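Local coordinates for protein delta toxin (Clostridium perfringens, PDB 2YGT) that probably forms beta-barrel pores in host cell membranes as a haemolytic toxin, and binds zinc, at residues S59-I64 and L233-G238. Numbering follows the deposited sequence.
Sequences SEMTTI and LTAPNG
Glu60 reaches Thr234 with CG set between its own backbone N and carbonyl carbon (chi1 50°) and the chain extended beyond. Met61 instead bends at chi3 (-61°), which brings its methyl group back over the turn after the partner strand.

The carboxylate of Glu60 comes to rest beside Thr234, with OE2 3.8 Å from Thr234 CG2. The two side chains share two waters. One donates to Glu60 OE1 and the other to OE2, and both hydrogen-bond to Thr234 OG1. Thr62 OG1 lies on this same face, 4.0 Å from Thr234 CG2.

Met61 lies on the opposite face, with Ala235. Its CE packs against Ala235 CB at 4.2 Å, and its SD lies 3.3 Å from Asn237 O. The side chain thus spans Ala235 to Asn237. A third water accepts from Asn237 N and donates to Ser59 O, so it ties the two segments together beyond the paired strands.

Four backbone hydrogen bonds join the strands. Met61 and Ala235 exchange one pair, Thr63 and Leu233 the other. Thr62 and Thr234 form the non-hydrogen-bonded pair between them, with their CA atoms 4.6 Å apart. Beyond this pairing, the backbone of Thr62 hydrogen-bonds to Val53, and that of Thr234 to Lys107, so both strands are interior to the sheet.

A bound zinc ion lies about 5 Å from the Met61 side chain, probably the one held by Asp54 and His286. The contact is a regular antiparallel pairing of strands 61-72 and 224-235, distant in sequence, within an antiparallel sheet of this leukocidin/haemolysin-family toxin.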
ATOM      1  N   SER A  59     -28.650  -3.944  -7.592  1.00 32.48           N
ATOM      2  CA  SER A  59     -28.825  -3.899  -9.041  1.00 33.67           C
ATOM      3  C   SER A  59     -27.593  -4.398  -9.797  1.00 34.71           C
ATOM      4  O   SER A  59     -27.635  -4.582 -11.013  1.00 30.75           O
ATOM      5  CB  SER A  59     -29.178  -2.479  -9.496  1.00 34.76           C
ATOM      6  OG  SER A  59     -28.080  -1.597  -9.317  1.00 37.41           O
ATOM      7  N   GLU A  60     -26.495  -4.612  -9.081  1.00 35.40           N
ATOM      8  CA  GLU A  60     -25.276  -5.105  -9.712  1.00 32.15           C
ATOM      9  C   GLU A  60     -24.425  -5.955  -8.770  1.00 27.84           C
ATOM     10  O   GLU A  60     -24.787  -6.168  -7.614  1.00 26.18           O
ATOM     11  CB  GLU A  60     -24.458  -3.945 -10.286  1.00 32.06           C
ATOM     12  CG  GLU A  60     -24.218  -2.802  -9.318  1.00 44.67           C
ATOM     13  CD  GLU A  60     -23.548  -1.615  -9.984  1.00 56.63           C
ATOM     14  OE1 GLU A  60     -23.289  -1.685 -11.205  1.00 63.43           O
ATOM     15  OE2 GLU A  60     -23.284  -0.611  -9.289  1.00 53.65           O
ATOM     16  N   MET A  61     -23.300  -6.447  -9.284  1.00 24.74           N
ATOM     17  CA  MET A  61     -22.391  -7.291  -8.513  1.00 25.49           C
ATOM     18  C   MET A  61     -21.237  -6.490  -7.914  1.00 26.14           C
ATOM     19  O   MET A  61     -20.655  -5.631  -8.575  1.00 19.35           O
ATOM     20  CB  MET A  61     -21.842  -8.423  -9.386  1.00 28.04           C
ATOM     21  CG  MET A  61     -22.906  -9.381  -9.899  1.00 32.32           C
ATOM     22  SD  MET A  61     -22.196 -10.817 -10.728  1.00 30.20           S
ATOM     23  CE  MET A  61     -21.318 -10.029 -12.075  1.00 26.67           C
ATOM     24  N   THR A  62     -20.906  -6.788  -6.661  1.00 18.89           N
ATOM     25  CA  THR A  62     -19.877  -6.049  -5.941  1.00 18.47           C
ATOM     26  C   THR A  62     -18.800  -6.979  -5.394  1.00 30.03           C
ATOM     27  O   THR A  62     -19.101  -7.965  -4.720  1.00 25.87           O
ATOM     28  CB  THR A  62     -20.476  -5.244  -4.765  1.00 20.22           C
ATOM     29  OG1 THR A  62     -21.352  -4.229  -5.269  1.00 18.91           O
ATOM     30  CG2 THR A  62     -19.374  -4.590  -3.943  1.00 18.07           C
ATOM     31  N   THR A  63     -17.544  -6.659  -5.688  1.00 17.80           N
ATOM     32  CA  THR A  63     -16.416  -7.402  -5.140  1.00 18.91           C
ATOM     33  C   THR A  63     -15.438  -6.472  -4.431  1.00 21.75           C
ATOM     34  O   THR A  63     -14.938  -5.513  -5.017  1.00 21.95           O
ATOM     35  CB  THR A  63     -15.669  -8.191  -6.227  1.00 17.50           C
ATOM     36  OG1 THR A  63     -16.571  -9.106  -6.861  1.00 22.68           O
ATOM     37  CG2 THR A  63     -14.520  -8.973  -5.611  1.00 18.03           C
ATOM     38  N   ILE A  64     -15.173  -6.763  -3.163  1.00 16.95           N
ATOM     39  CA  ILE A  64     -14.234  -5.977  -2.378  1.00 16.72           C
ATOM     40  C   ILE A  64     -12.861  -6.629  -2.431  1.00 16.51           C
ATOM     41  O   ILE A  64     -12.729  -7.827  -2.186  1.00 16.52           O
ATOM     42  CB  ILE A  64     -14.688  -5.862  -0.914  1.00 16.71           C
ATOM     43  CG1 ILE A  64     -16.100  -5.283  -0.843  1.00 16.97           C
ATOM     44  CG2 ILE A  64     -13.720  -4.997  -0.125  1.00 21.16           C
ATOM     45  CD1 ILE A  64     -16.716  -5.332   0.544  1.00 17.06           C
ATOM     46  N   LEU A 233     -14.962  -3.088  -6.548  1.00 16.24           N
ATOM     47  CA  LEU A 233     -15.349  -3.176  -7.951  1.00 17.06           C
ATOM     48  C   LEU A 233     -16.818  -3.549  -8.107  1.00 16.98           C
ATOM     49  O   LEU A 233     -17.355  -4.344  -7.334  1.00 16.84           O
ATOM     50  CB  LEU A 233     -14.487  -4.198  -8.699  1.00 24.11           C
ATOM     51  CG  LEU A 233     -13.072  -3.802  -9.127  1.00 26.99           C
ATOM     52  CD1 LEU A 233     -12.164  -3.684  -7.923  1.00 33.64           C
ATOM     53  CD2 LEU A 233     -12.523  -4.829 -10.099  1.00 28.86           C
ATOM     54  N   THR A 234     -17.464  -2.964  -9.108  1.00 22.07           N
ATOM     55  CA  THR A 234     -18.804  -3.384  -9.491  1.00 17.75           C
ATOM     56  C   THR A 234     -18.785  -3.938 -10.908  1.00 22.14           C
ATOM     57  O   THR A 234     -17.876  -3.654 -11.690  1.00 23.71           O
ATOM     58  CB  THR A 234     -19.826  -2.230  -9.412  1.00 17.86           C
ATOM     59  OG1 THR A 234     -19.427  -1.168 -10.289  1.00 18.15           O
ATOM     60  CG2 THR A 234     -19.943  -1.705  -7.983  1.00 17.51           C
ATOM     61  N   ALA A 235     -19.796  -4.732 -11.236  1.00 18.74           N
ATOM     62  CA  ALA A 235     -19.899  -5.313 -12.564  1.00 30.96           C
ATOM     63  C   ALA A 235     -21.354  -5.649 -12.864  1.00 30.56           C
ATOM     64  O   ALA A 235     -22.090  -6.067 -11.969  1.00 22.75           O
ATOM     65  CB  ALA A 235     -19.025  -6.559 -12.664  1.00 19.52           C
ATOM     66  N   PRO A 236     -21.779  -5.447 -14.122  1.00 27.31           N
ATOM     67  CA  PRO A 236     -23.136  -5.806 -14.549  1.00 24.44           C
ATOM     68  C   PRO A 236     -23.455  -7.242 -14.155  1.00 32.94           C
ATOM     69  O   PRO A 236     -22.562  -8.088 -14.158  1.00 20.99           O
ATOM     70  CB  PRO A 236     -23.071  -5.664 -16.070  1.00 22.00           C
ATOM     71  CG  PRO A 236     -22.019  -4.631 -16.296  1.00 24.72           C
ATOM     72  CD  PRO A 236     -20.993  -4.854 -15.217  1.00 24.00           C
ATOM     73  N   ASN A 237     -24.714  -7.505 -13.819  1.00 34.06           N
ATOM     74  CA  ASN A 237     -25.121  -8.792 -13.256  1.00 40.09           C
ATOM     75  C   ASN A 237     -24.574 -10.041 -13.948  1.00 48.34           C
ATOM     76  O   ASN A 237     -24.257 -11.030 -13.288  1.00 55.23           O
ATOM     77  CB  ASN A 237     -26.648  -8.876 -13.148  1.00 36.35           C
ATOM     78  CG  ASN A 237     -27.175  -8.255 -11.870  1.00 36.47           C
ATOM     79  OD1 ASN A 237     -26.441  -8.100 -10.894  1.00 28.09           O
ATOM     80  ND2 ASN A 237     -28.454  -7.899 -11.868  1.00 46.49           N
ATOM     81  N   GLY A 238     -24.462  -9.999 -15.269  1.00 22.20           N
ATOM     82  CA  GLY A 238     -24.061 -11.179 -16.017  1.00 28.62           C
ATOM     83  C   GLY A 238     -22.568 -11.409 -16.186  1.00 29.94           C
ATOM     84  O   GLY A 238     -22.157 -12.443 -16.716  1.00 23.32           O
TER
HETATM   85  O   HOH W   1     -26.377  -5.326 -13.341  1.00 26.07           O
HETATM   86  O   HOH W   2     -20.621  -1.906 -12.869  1.00 32.30           O
HETATM   87  O   HOH W   3     -21.542   0.936 -10.421  1.00 34.99           O